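Local coordinates for beta-N-acetylhexosaminidase (Thermotoga neapolitana, PDB 5BZA), which probably hydrolyses terminal non-reducing N-acetyl-D-hexosamine residues from N-acetyl-beta-D-hexosaminides as a member of glycosyl hydrolase family 3, at residues Gly269-Leu274 / Ile306-Glu311; Asp365-Ile370 / Phe403-Ser408; Lys375-Val380 / Ser454-Phe459. All coordinates share one frame; numbering follows the deposited sequence.

Contact 1: Gly269-Leu274 / Ile306-Glu311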
ATOM      1  N   GLY B 269      15.264  25.325  23.928  1.00 16.56           N
ATOM      2  CA  GLY B 269      13.817  25.353  23.872  1.00 13.22           C
ATOM      3  C   GLY B 269      13.286  24.170  23.105  1.00 11.51           C
ATOM      4  O   GLY B 269      12.107  24.079  22.873  1.00 13.02           O
ATOM      5  N   GLY B 270      14.164  23.250  22.734  1.00 13.33           N
ATOM      6  CA  GLY B 270      13.716  22.018  22.112  1.00 16.60           C
ATOM      7  C   GLY B 270      12.990  21.042  23.045  1.00 15.45           C
ATOM      8  O   GLY B 270      13.228  21.025  24.254  1.00 20.32           O
ATOM      9  N   ASN B 271      12.104  20.213  22.490  1.00 12.74           N
ATOM     10  CA  ASN B 271      11.375  19.245  23.288  1.00 13.84           C
ATOM     11  C   ASN B 271      11.804  17.795  23.056  1.00 13.47           C
ATOM     12  O   ASN B 271      12.027  17.053  24.003  1.00 14.88           O
ATOM     13  CB  ASN B 271       9.885  19.334  23.014  1.00 14.49           C
ATOM     14  CG  ASN B 271       9.324  20.698  23.260  1.00 16.42           C
ATOM     15  OD1 ASN B 271       8.567  21.213  22.419  1.00 17.66           O
ATOM     16  ND2 ASN B 271       9.634  21.281  24.427  1.00 16.45           N
ATOM     17  N   MET B 272      11.864  17.355  21.806  1.00 12.73           N
ATOM     18  CA  MET B 272      12.221  15.968  21.580  1.00  9.91           C
ATOM     19  C   MET B 272      13.464  15.833  20.767  1.00  8.98           C
ATOM     20  O   MET B 272      13.559  16.364  19.662  1.00  7.73           O
ATOM     21  CB  MET B 272      11.096  15.192  20.876  1.00 11.18           C
ATOM     22  CG  MET B 272       9.866  14.993  21.710  1.00 11.84           C
ATOM     23  SD  MET B 272       8.660  13.829  21.010  1.00 16.39           S
ATOM     24  CE  MET B 272       9.347  12.271  21.583  1.00 13.84           C
ATOM     25  N   ILE B 273      14.387  15.044  21.292  1.00  9.33           N
ATOM     26  CA  ILE B 273      15.607  14.718  20.566  1.00 11.34           C
ATOM     27  C   ILE B 273      15.398  13.529  19.616  1.00 14.43           C
ATOM     28  O   ILE B 273      15.050  12.448  20.066  1.00 11.90           O
ATOM     29  CB  ILE B 273      16.719  14.433  21.547  1.00 10.90           C
ATOM     30  CG1 ILE B 273      16.984  15.740  22.308  1.00 10.74           C
ATOM     31  CG2 ILE B 273      17.917  13.904  20.800  1.00 10.04           C
ATOM     32  CD1 ILE B 273      17.867  15.633  23.524  1.00 11.16           C
ATOM     33  N   LEU B 274      15.587  13.750  18.309  1.00 13.19           N
ATOM     34  CA  LEU B 274      15.449  12.690  17.323  1.00 11.22           C
ATOM     35  C   LEU B 274      16.795  11.961  17.125  1.00 13.29           C
ATOM     36  O   LEU B 274      17.822  12.597  16.861  1.00 13.70           O
ATOM     37  CB  LEU B 274      14.917  13.264  16.004  1.00 10.32           C
ATOM     38  CG  LEU B 274      14.714  12.291  14.834  1.00 11.47           C
ATOM     39  CD1 LEU B 274      13.466  11.399  15.093  1.00 12.19           C
ATOM     40  CD2 LEU B 274      14.590  12.951  13.482  1.00  9.19           C
ATOM     41  N   ILE B 306       8.179  17.587  28.800  1.00 20.77           N
ATOM     42  CA  ILE B 306       7.379  16.423  29.137  1.00 20.54           C
ATOM     43  C   ILE B 306       5.887  16.746  29.053  1.00 22.83           C
ATOM     44  O   ILE B 306       5.084  15.931  28.555  1.00 22.04           O
ATOM     45  CB  ILE B 306       7.747  15.874  30.515  1.00 16.96           C
ATOM     46  CG1 ILE B 306       9.119  15.207  30.433  1.00 20.01           C
ATOM     47  CG2 ILE B 306       6.704  14.891  30.994  1.00 19.54           C
ATOM     48  CD1 ILE B 306       9.596  14.588  31.727  1.00 24.60           C
ATOM     49  N   LYS B 307       5.513  17.941  29.516  1.00 25.40           N
ATOM     50  CA  LYS B 307       4.107  18.352  29.455  1.00 26.66           C
ATOM     51  C   LYS B 307       3.612  18.405  27.999  1.00 26.51           C
ATOM     52  O   LYS B 307       2.525  17.883  27.661  1.00 26.09           O
ATOM     53  CB  LYS B 307       3.926  19.727  30.111  1.00 34.65           C
ATOM     54  CG  LYS B 307       2.485  20.228  30.140  1.00 33.57           C
ATOM     55  CD  LYS B 307       2.324  21.413  31.084  1.00 40.24           C
ATOM     56  CE  LYS B 307       1.059  22.217  30.756  1.00 43.47           C
ATOM     57  NZ  LYS B 307      -0.037  21.343  30.201  1.00 44.33           N
ATOM     58  N   ILE B 308       4.437  19.001  27.134  1.00 22.33           N
ATOM     59  CA  ILE B 308       4.100  19.102  25.723  1.00 21.62           C
ATOM     60  C   ILE B 308       3.940  17.702  25.079  1.00 21.23           C
ATOM     61  O   ILE B 308       2.929  17.423  24.413  1.00 18.41           O
ATOM     62  CB  ILE B 308       5.156  19.935  24.969  1.00 20.07           C
ATOM     63  CG1 ILE B 308       5.117  21.384  25.441  1.00 21.80           C
ATOM     64  CG2 ILE B 308       4.916  19.905  23.483  1.00 20.31           C
ATOM     65  CD1 ILE B 308       6.110  22.274  24.750  1.00 22.30           C
ATOM     66  N   VAL B 309       4.921  16.825  25.297  1.00 19.12           N
ATOM     67  CA  VAL B 309       4.832  15.499  24.727  1.00 20.21           C
ATOM     68  C   VAL B 309       3.576  14.773  25.194  1.00 21.28           C
ATOM     69  O   VAL B 309       2.880  14.142  24.393  1.00 23.59           O
ATOM     70  CB  VAL B 309       6.059  14.651  25.057  1.00 22.79           C
ATOM     71  CG1 VAL B 309       5.802  13.180  24.673  1.00 23.14           C
ATOM     72  CG2 VAL B 309       7.261  15.193  24.343  1.00 15.94           C
ATOM     73  N   ASP B 310       3.259  14.893  26.479  1.00 23.51           N
ATOM     74  CA  ASP B 310       2.051  14.245  27.007  1.00 22.73           C
ATOM     75  C   ASP B 310       0.788  14.814  26.359  1.00 26.39           C
ATOM     76  O   ASP B 310      -0.137  14.074  26.007  1.00 29.94           O
ATOM     77  CB  ASP B 310       2.020  14.377  28.527  1.00 26.29           C
ATOM     78  CG  ASP B 310       2.825  13.283  29.208  1.00 30.90           C
ATOM     79  OD1 ASP B 310       3.155  12.281  28.525  1.00 27.50           O
ATOM     80  OD2 ASP B 310       3.177  13.440  30.400  1.00 31.58           O
ATOM     81  N   GLU B 311       0.745  16.122  26.168  1.00 23.60           N
ATOM     82  CA  GLU B 311      -0.402  16.671  25.457  1.00 27.28           C
ATOM     83  C   GLU B 311      -0.507  16.028  24.062  1.00 28.15           C
ATOM     84  O   GLU B 311      -1.584  15.527  23.704  1.00 26.47           O
ATOM     85  CB  GLU B 311      -0.318  18.207  25.395  1.00 26.94           C
ATOM     86  CG  GLU B 311      -0.555  18.821  26.792  1.00 35.16           C
ATOM     87  CD  GLU B 311      -0.187  20.318  26.912  1.00 43.36           C
ATOM     88  OE1 GLU B 311      -0.525  20.930  27.960  1.00 46.77           O
ATOM     89  OE2 GLU B 311       0.476  20.873  25.996  1.00 41.79           O
TER
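V309 and N271 bury more surface than any other residues in this contact, each against a different partner. From the helix 306-311, CG2 of V309 meets the chain of M272 3.7 Å from its CG, and it also lies 3.9 Å from the sulfur SD. This methyl group sits beside the backbone N of V309, anti to the carbonyl carbon, which is the position that turns it to the methionine. The M272 chain starts out extended and bends at chi3 (84°), and it meets the valine at about a right angle.

I308, the residue before V309 on the helix, presses its terminal methyl group onto the amide of N271. CD1 of I308 lies 3.5 Å from OD1 of N271 and 3.7 Å from ND2, and is close to CG of the same amide as well, with CG2 of I308 a little further from OD1. The two side chains cross roughly perpendicularly. Polar partners outside the two segments fix the rotation of that amide: OD1 accepts from R233 NH2 and V242 N, while ND2 bonds to S305 OG. An alanine here would be likely to leave the R233 guanidinium and the V242 amide without this acceptor and to open a gap under the I308 methyl group.

The backbone of N271 bonds to V242 and that of M272 to V242 and S244, while I273 bonds to L8 and F10. Strand 273-275 thus lies between the strands 241-243 and 9-13 and closes the ring of parallel strands. The helix 299-314 packs at the chain's entry into this last strand, against the outside of the sheet, as expected for the (beta/alpha)8 barrel of the family 3 N-terminal domain.

Contact 2: Asp365-Ile370 / Phe403-Ser408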
ATOM      1  N   ASP B 365       5.660 -16.402  -4.139  1.00 27.09           N
ATOM      2  CA  ASP B 365       6.579 -15.414  -3.586  1.00 26.20           C
ATOM      3  C   ASP B 365       6.760 -15.656  -2.092  1.00 25.05           C
ATOM      4  O   ASP B 365       7.873 -15.469  -1.555  1.00 21.98           O
ATOM      5  CB  ASP B 365       6.134 -13.967  -3.852  1.00 27.34           C
ATOM      6  CG  ASP B 365       5.834 -13.682  -5.326  1.00 31.44           C
ATOM      7  OD1 ASP B 365       6.647 -14.072  -6.204  1.00 28.40           O
ATOM      8  OD2 ASP B 365       4.871 -12.918  -5.593  1.00 28.96           O
ATOM      9  N   ASP B 366       5.694 -16.140  -1.439  1.00 22.93           N
ATOM     10  CA  ASP B 366       5.777 -16.504  -0.018  1.00 21.16           C
ATOM     11  C   ASP B 366       6.881 -17.555   0.234  1.00 21.22           C
ATOM     12  O   ASP B 366       7.733 -17.430   1.163  1.00 20.60           O
ATOM     13  CB  ASP B 366       4.424 -17.042   0.491  1.00 21.25           C
ATOM     14  CG  ASP B 366       3.295 -15.998   0.470  1.00 23.33           C
ATOM     15  OD1 ASP B 366       3.536 -14.815   0.189  1.00 22.53           O
ATOM     16  OD2 ASP B 366       2.140 -16.359   0.798  1.00 28.42           O
ATOM     17  N   TYR B 367       6.879 -18.574  -0.627  1.00 23.99           N
ATOM     18  CA  TYR B 367       7.863 -19.657  -0.554  1.00 23.68           C
ATOM     19  C   TYR B 367       9.240 -19.070  -0.682  1.00 20.35           C
ATOM     20  O   TYR B 367      10.136 -19.422   0.077  1.00 19.36           O
ATOM     21  CB  TYR B 367       7.649 -20.717  -1.644  1.00 26.22           C
ATOM     22  CG  TYR B 367       6.292 -21.361  -1.609  1.00 27.59           C
ATOM     23  CD1 TYR B 367       5.592 -21.464  -0.416  1.00 25.91           C
ATOM     24  CD2 TYR B 367       5.738 -21.936  -2.754  1.00 26.78           C
ATOM     25  CE1 TYR B 367       4.350 -22.064  -0.363  1.00 24.26           C
ATOM     26  CE2 TYR B 367       4.487 -22.557  -2.710  1.00 28.47           C
ATOM     27  CZ  TYR B 367       3.795 -22.610  -1.513  1.00 26.56           C
ATOM     28  OH  TYR B 367       2.559 -23.217  -1.443  1.00 21.83           O
ATOM     29  N   ASP B 368       9.411 -18.211  -1.678  1.00 20.49           N
ATOM     30  CA  ASP B 368      10.689 -17.507  -1.849  1.00 18.64           C
ATOM     31  C   ASP B 368      11.136 -16.771  -0.592  1.00 16.74           C
ATOM     32  O   ASP B 368      12.330 -16.664  -0.318  1.00 20.38           O
ATOM     33  CB  ASP B 368      10.604 -16.474  -2.983  1.00 23.18           C
ATOM     34  CG  ASP B 368      10.607 -17.103  -4.354  1.00 22.34           C
ATOM     35  OD1 ASP B 368      10.865 -18.311  -4.441  1.00 24.32           O
ATOM     36  OD2 ASP B 368      10.357 -16.388  -5.349  1.00 30.88           O
ATOM     37  N   LEU B 369      10.186 -16.277   0.190  1.00 16.99           N
ATOM     38  CA  LEU B 369      10.557 -15.469   1.346  1.00 14.92           C
ATOM     39  C   LEU B 369      10.889 -16.299   2.602  1.00 15.96           C
ATOM     40  O   LEU B 369      11.544 -15.802   3.526  1.00 14.13           O
ATOM     41  CB  LEU B 369       9.444 -14.451   1.626  1.00 13.78           C
ATOM     42  CG  LEU B 369       9.675 -13.198   0.752  1.00 18.65           C
ATOM     43  CD1 LEU B 369       8.520 -12.203   0.809  1.00 18.55           C
ATOM     44  CD2 LEU B 369      11.015 -12.508   1.114  1.00 15.69           C
ATOM     45  N   ILE B 370      10.460 -17.561   2.631  1.00 13.79           N
ATOM     46  CA  ILE B 370      10.730 -18.429   3.801  1.00 13.81           C
ATOM     47  C   ILE B 370      12.211 -18.484   4.292  1.00 13.27           C
ATOM     48  O   ILE B 370      12.477 -18.492   5.516  1.00 12.13           O
ATOM     49  CB  ILE B 370      10.212 -19.899   3.511  1.00 15.93           C
ATOM     50  CG1 ILE B 370       8.685 -19.885   3.368  1.00 17.49           C
ATOM     51  CG2 ILE B 370      10.671 -20.899   4.601  1.00 12.43           C
ATOM     52  CD1 ILE B 370       8.012 -21.300   3.170  1.00 17.56           C
ATOM     53  N   PHE B 403       8.860 -27.776   4.665  1.00 20.56           N
ATOM     54  CA  PHE B 403       7.727 -26.875   4.503  1.00 19.40           C
ATOM     55  C   PHE B 403       6.752 -27.528   3.550  1.00 19.75           C
ATOM     56  O   PHE B 403       6.864 -27.461   2.313  1.00 18.96           O
ATOM     57  CB  PHE B 403       8.181 -25.496   4.025  1.00 20.60           C
ATOM     58  CG  PHE B 403       8.910 -24.724   5.085  1.00 19.04           C
ATOM     59  CD1 PHE B 403       8.203 -23.999   6.038  1.00 18.93           C
ATOM     60  CD2 PHE B 403      10.281 -24.812   5.204  1.00 19.37           C
ATOM     61  CE1 PHE B 403       8.861 -23.319   7.044  1.00 18.56           C
ATOM     62  CE2 PHE B 403      10.944 -24.134   6.217  1.00 20.62           C
ATOM     63  CZ  PHE B 403      10.230 -23.390   7.133  1.00 15.42           C
ATOM     64  N   VAL B 404       5.799 -28.199   4.168  1.00 20.45           N
ATOM     65  CA  VAL B 404       4.950 -29.157   3.471  1.00 20.52           C
ATOM     66  C   VAL B 404       3.775 -28.495   2.745  1.00 25.80           C
ATOM     67  O   VAL B 404       2.976 -27.771   3.341  1.00 26.24           O
ATOM     68  CB  VAL B 404       4.407 -30.173   4.441  1.00 21.65           C
ATOM     69  CG1 VAL B 404       3.565 -31.193   3.691  1.00 25.44           C
ATOM     70  CG2 VAL B 404       5.561 -30.828   5.235  1.00 20.02           C
ATOM     71  N   VAL B 405       3.675 -28.798   1.456  1.00 24.79           N
ATOM     72  CA  VAL B 405       2.556 -28.425   0.594  1.00 25.52           C
ATOM     73  C   VAL B 405       2.057 -29.719  -0.114  1.00 34.96           C
ATOM     74  O   VAL B 405       2.882 -30.565  -0.513  1.00 33.89           O
ATOM     75  CB  VAL B 405       2.984 -27.351  -0.408  1.00 28.23           C
ATOM     76  CG1 VAL B 405       1.954 -27.158  -1.502  1.00 28.90           C
ATOM     77  CG2 VAL B 405       3.263 -26.030   0.328  1.00 26.20           C
ATOM     78  N   ASN B 406       0.726 -29.916  -0.126  1.00 33.70           N
ATOM     79  CA  ASN B 406      -0.012 -31.040  -0.792  1.00 37.55           C
ATOM     80  C   ASN B 406       0.675 -32.421  -0.629  1.00 38.38           C
ATOM     81  O   ASN B 406       1.025 -33.114  -1.594  1.00 37.61           O
ATOM     82  CB  ASN B 406      -0.330 -30.722  -2.283  1.00 43.64           C
ATOM     83  CG  ASN B 406       0.806 -31.084  -3.234  1.00 56.91           C
ATOM     84  OD1 ASN B 406       1.963 -30.815  -2.932  1.00 54.38           O
ATOM     85  ND2 ASN B 406       0.490 -31.742  -4.350  1.00 51.51           N
ATOM     86  N   ALA B 407       0.849 -32.821   0.625  1.00 36.47           N
ATOM     87  CA  ALA B 407       1.542 -34.063   0.932  1.00 37.52           C
ATOM     88  C   ALA B 407       0.666 -35.256   0.533  1.00 37.03           C
ATOM     89  O   ALA B 407       1.154 -36.374   0.366  1.00 38.43           O
ATOM     90  CB  ALA B 407       1.906 -34.122   2.418  1.00 35.21           C
ATOM     91  N   SER B 408      -0.629 -34.995   0.372  1.00 41.78           N
ATOM     92  CA  SER B 408      -1.629 -36.039   0.163  1.00 42.74           C
ATOM     93  C   SER B 408      -1.932 -36.330  -1.303  1.00 45.08           C
ATOM     94  O   SER B 408      -2.910 -37.022  -1.593  1.00 45.39           O
ATOM     95  CB  SER B 408      -2.925 -35.655   0.880  1.00 39.02           C
ATOM     96  OG  SER B 408      -2.714 -35.597   2.281  1.00 40.79           O
TER
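F403, near the end of strand 399-404, offers one face of its ring to I370 on the helix. CG2 of I370 stands over that face as a CH-pi contact, 3.7 Å from the ring centroid and 16° off the ring normal, shifted a little toward the rim formed by CE2 and CZ. CD1 of the same isoleucine reaches the inner part of the ring, 3.9 Å from CD1 of F403. Both branches of I370 are therefore used: CG2 lies anti to the backbone N, and the other arm runs out extended (chi2 -176°) from beside that nitrogen, so that together they span the phenyl ring from CZ to CG. F403 also stacks with F428, and its carbonyl oxygen accepts from Y386 OH.

While V404 turns its side chain to strand 425-429, V405, where the chain has left its own strand, points to the helix again. CG2 of V405 meets the end of Y367, 3.4 Å from the hydroxyl OH and 3.9 Å from CZ, while its other methyl group CG1 lies 4.0 Å from that OH. Tyrosine and valine meet nearly head-on, and the tyrosine side chain also touches P352, I430 and R431. Beyond this point the segment moves away from the helix.

Helix 364-377 links two neighbouring parallel strands, 347-352 and 380-386, in a beta-alpha-beta crossover, and here it reaches past the first of them to the C-terminal end of 399-404. Such packing of a crossover helix across a parallel sheet is consistent with the alpha/beta sandwich known for C-terminal domains of family 3 enzymes.

Contact 3: Lys375-Val380 / Ser454-Phe459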
ATOM      1  N   LYS B 375      16.278 -17.469   8.449  1.00 10.96           N
ATOM      2  CA  LYS B 375      17.605 -16.973   8.830  1.00 11.68           C
ATOM      3  C   LYS B 375      17.659 -16.023  10.039  1.00 12.13           C
ATOM      4  O   LYS B 375      18.705 -15.989  10.726  1.00 14.75           O
ATOM      5  CB  LYS B 375      18.258 -16.297   7.626  1.00 13.67           C
ATOM      6  CG  LYS B 375      18.809 -17.320   6.644  1.00 14.93           C
ATOM      7  CD  LYS B 375      19.239 -16.698   5.338  1.00 15.27           C
ATOM      8  CE  LYS B 375      19.804 -17.767   4.418  1.00 16.82           C
ATOM      9  NZ  LYS B 375      19.840 -17.323   2.986  1.00 26.05           N
ATOM     10  N   ARG B 376      16.583 -15.289  10.352  1.00 11.20           N
ATOM     11  CA  ARG B 376      16.539 -14.446  11.585  1.00 10.52           C
ATOM     12  C   ARG B 376      16.570 -15.248  12.884  1.00  9.24           C
ATOM     13  O   ARG B 376      16.993 -14.761  13.941  1.00 12.34           O
ATOM     14  CB  ARG B 376      15.276 -13.579  11.605  1.00  9.38           C
ATOM     15  CG  ARG B 376      15.134 -12.666  10.419  1.00  9.95           C
ATOM     16  CD  ARG B 376      14.033 -11.628  10.641  1.00 13.20           C
ATOM     17  NE  ARG B 376      14.291 -10.726  11.769  1.00 15.18           N
ATOM     18  CZ  ARG B 376      14.897  -9.536  11.675  1.00 15.39           C
ATOM     19  NH1 ARG B 376      15.306  -9.068  10.498  1.00 11.65           N
ATOM     20  NH2 ARG B 376      15.067  -8.808  12.764  1.00 12.25           N
ATOM     21  N   PHE B 377      16.127 -16.505  12.784  1.00 12.54           N
ATOM     22  CA  PHE B 377      15.839 -17.353  13.948  1.00 10.29           C
ATOM     23  C   PHE B 377      16.765 -18.566  14.065  1.00 11.83           C
ATOM     24  O   PHE B 377      16.988 -19.089  15.160  1.00  8.90           O
ATOM     25  CB  PHE B 377      14.385 -17.835  13.879  1.00 10.89           C
ATOM     26  CG  PHE B 377      13.367 -16.731  13.981  1.00 11.43           C
ATOM     27  CD1 PHE B 377      12.945 -16.252  15.226  1.00 10.20           C
ATOM     28  CD2 PHE B 377      12.819 -16.180  12.836  1.00  8.27           C
ATOM     29  CE1 PHE B 377      11.992 -15.223  15.313  1.00  9.39           C
ATOM     30  CE2 PHE B 377      11.875 -15.149  12.930  1.00 10.81           C
ATOM     31  CZ  PHE B 377      11.465 -14.676  14.170  1.00 10.64           C
ATOM     32  N   PHE B 378      17.277 -19.039  12.933  1.00 10.87           N
ATOM     33  CA  PHE B 378      18.052 -20.279  12.930  1.00 13.82           C
ATOM     34  C   PHE B 378      19.288 -20.147  12.101  1.00 14.29           C
ATOM     35  O   PHE B 378      19.255 -19.505  11.058  1.00 13.08           O
ATOM     36  CB  PHE B 378      17.186 -21.497  12.390  1.00 12.22           C
ATOM     37  CG  PHE B 378      15.965 -21.767  13.215  1.00 11.38           C
ATOM     38  CD1 PHE B 378      16.059 -22.535  14.349  1.00 11.61           C
ATOM     39  CD2 PHE B 378      14.761 -21.153  12.929  1.00 10.86           C
ATOM     40  CE1 PHE B 378      14.976 -22.737  15.150  1.00 16.79           C
ATOM     41  CE2 PHE B 378      13.669 -21.334  13.743  1.00 11.94           C
ATOM     42  CZ  PHE B 378      13.777 -22.127  14.854  1.00 12.63           C
ATOM     43  N   LYS B 379      20.369 -20.803  12.530  1.00 12.95           N
ATOM     44  CA  LYS B 379      21.488 -20.979  11.607  1.00 14.10           C
ATOM     45  C   LYS B 379      21.000 -21.911  10.486  1.00 17.15           C
ATOM     46  O   LYS B 379      20.346 -22.942  10.721  1.00 16.42           O
ATOM     47  CB  LYS B 379      22.716 -21.572  12.299  1.00 15.11           C
ATOM     48  CG  LYS B 379      22.955 -21.060  13.675  1.00 12.24           C
ATOM     49  CD  LYS B 379      24.250 -21.626  14.243  1.00 13.98           C
ATOM     50  CE  LYS B 379      23.886 -22.748  15.184  1.00 13.46           C
ATOM     51  NZ  LYS B 379      25.062 -23.424  15.774  1.00 18.12           N
ATOM     52  N   VAL B 380      21.290 -21.517   9.256  1.00 17.18           N
ATOM     53  CA  VAL B 380      20.833 -22.264   8.105  1.00 15.80           C
ATOM     54  C   VAL B 380      22.021 -22.833   7.334  1.00 24.36           C
ATOM     55  O   VAL B 380      22.871 -22.069   6.851  1.00 28.54           O
ATOM     56  CB  VAL B 380      19.994 -21.371   7.202  1.00 15.58           C
ATOM     57  CG1 VAL B 380      19.667 -22.065   5.892  1.00 19.25           C
ATOM     58  CG2 VAL B 380      18.722 -20.917   7.953  1.00 14.09           C
ATOM     59  N   SER B 454       3.209 -15.347   9.085  1.00 12.06           N
ATOM     60  CA  SER B 454       2.835 -16.638   9.707  1.00 11.83           C
ATOM     61  C   SER B 454       4.022 -17.581   9.963  1.00 14.87           C
ATOM     62  O   SER B 454       4.124 -18.232  11.003  1.00 12.06           O
ATOM     63  CB  SER B 454       1.807 -17.364   8.831  1.00 14.07           C
ATOM     64  OG  SER B 454       0.534 -16.813   9.009  1.00 15.60           O
ATOM     65  N   VAL B 455       4.874 -17.695   8.954  1.00 13.35           N
ATOM     66  CA  VAL B 455       6.119 -18.426   9.083  1.00 14.32           C
ATOM     67  C   VAL B 455       6.986 -17.838  10.217  1.00 13.28           C
ATOM     68  O   VAL B 455       7.444 -18.554  11.110  1.00 14.07           O
ATOM     69  CB  VAL B 455       6.847 -18.391   7.747  1.00 16.09           C
ATOM     70  CG1 VAL B 455       8.200 -19.078   7.835  1.00 16.31           C
ATOM     71  CG2 VAL B 455       5.963 -19.016   6.697  1.00 14.51           C
ATOM     72  N   TYR B 456       7.125 -16.509  10.204  1.00 14.04           N
ATOM     73  CA  TYR B 456       7.838 -15.748  11.244  1.00 12.38           C
ATOM     74  C   TYR B 456       7.270 -16.130  12.604  1.00 14.09           C
ATOM     75  O   TYR B 456       8.007 -16.514  13.536  1.00 12.76           O
ATOM     76  CB  TYR B 456       7.672 -14.244  10.956  1.00 11.74           C
ATOM     77  CG  TYR B 456       8.160 -13.251  11.985  1.00 11.81           C
ATOM     78  CD1 TYR B 456       7.410 -12.965  13.127  1.00 14.66           C
ATOM     79  CD2 TYR B 456       9.340 -12.543  11.775  1.00 13.14           C
ATOM     80  CE1 TYR B 456       7.847 -12.020  14.058  1.00 15.45           C
ATOM     81  CE2 TYR B 456       9.788 -11.585  12.690  1.00 15.49           C
ATOM     82  CZ  TYR B 456       9.031 -11.320  13.824  1.00 18.80           C
ATOM     83  OH  TYR B 456       9.471 -10.377  14.718  1.00 14.89           O
ATOM     84  N   LYS B 457       5.945 -16.110  12.706  1.00 15.00           N
ATOM     85  CA  LYS B 457       5.330 -16.439  13.983  1.00 16.18           C
ATOM     86  C   LYS B 457       5.537 -17.915  14.351  1.00 18.67           C
ATOM     87  O   LYS B 457       5.666 -18.253  15.535  1.00 17.92           O
ATOM     88  CB  LYS B 457       3.837 -16.114  13.967  1.00 15.39           C
ATOM     89  CG  LYS B 457       3.554 -14.633  14.100  1.00 14.18           C
ATOM     90  CD  LYS B 457       4.110 -14.093  15.425  1.00 17.31           C
ATOM     91  CE  LYS B 457       4.123 -12.573  15.475  1.00 12.59           C
ATOM     92  NZ  LYS B 457       4.522 -12.069  16.813  1.00 15.20           N
ATOM     93  N   SER B 458       5.618 -18.789  13.346  1.00 17.73           N
ATOM     94  CA  SER B 458       5.811 -20.217  13.634  1.00 18.29           C
ATOM     95  C   SER B 458       7.226 -20.420  14.199  1.00 20.37           C
ATOM     96  O   SER B 458       7.399 -21.194  15.157  1.00 17.05           O
ATOM     97  CB  SER B 458       5.533 -21.081  12.392  1.00 15.77           C
ATOM     98  OG  SER B 458       6.647 -21.219  11.525  1.00 15.74           O
ATOM     99  N   PHE B 459       8.218 -19.687  13.674  1.00 16.19           N
ATOM    100  CA  PHE B 459       9.567 -19.794  14.233  1.00 13.18           C
ATOM    101  C   PHE B 459       9.575 -19.267  15.665  1.00 17.21           C
ATOM    102  O   PHE B 459      10.203 -19.862  16.565  1.00 18.68           O
ATOM    103  CB  PHE B 459      10.599 -19.065  13.367  1.00 10.16           C
ATOM    104  CG  PHE B 459      10.728 -19.632  11.990  1.00 11.48           C
ATOM    105  CD1 PHE B 459      10.610 -21.005  11.775  1.00 12.24           C
ATOM    106  CD2 PHE B 459      10.939 -18.810  10.904  1.00 11.87           C
ATOM    107  CE1 PHE B 459      10.709 -21.532  10.516  1.00 14.44           C
ATOM    108  CE2 PHE B 459      11.051 -19.334   9.625  1.00 11.12           C
ATOM    109  CZ  PHE B 459      10.939 -20.699   9.429  1.00 12.71           C
TER
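F377 and F378, where helix 364-377 ends, interlock with Y456 and F459 of helix 452-463 in an aromatic cluster that joins two helices of the alpha/beta C-terminal domain. F377 drives its edge into the face of Y456: the pair is T-shaped, with planes at 83°, and CZ of F377 lies 3.8 Å from CE2 of Y456. With CG anti to the backbone N (chi1 172°), the tyrosine's end comes nearer F377 than its first bond suggests, and a face of its ring meets that edge. One face of F377 is also occupied, by CB of F459, a CH-pi contact 3.9 Å from the ring centroid. The two phenyl rings themselves meet obliquely.

F378 takes F459 differently, as an offset edge-to-face pair with planes at 75°; CE2 of F378 lies 3.7 Å from CD1 of F459. F378 makes a second edge-to-face pair, with F401.

Beyond the cluster, Y456 OH bonds to D47 OD2 and R376 forms a salt bridge with D15, tying this region to the N-terminal domain. Within helix 452-463, V455 O accepts both the S458 hydroxyl, with OG 2.8 Å away on a lone pair in the carbonyl plane, and the backbone N of F459.

How the contacts relate
From the N terminus, most of the barrel precedes contact 1, which closes a largely helical loop of 31 residues by bringing helix 299-314 back to the chain entering strand 273-275. The chain then enters the C-terminal domain, so contact 1 stands in series with the others, its centre about 48 Å from that of contact 2 and about 38 Å from that of contact 3. Contacts 2 and 3 cross: both start on helix 364-377, contact 2 spanning 32 residues to the end of strand 399-404 and contact 3 spanning 73 to helix 452-463. They touch where CZ of F403 meets CZ of F459 at 3.6 Å, so both helices and the sheet share one apolar core.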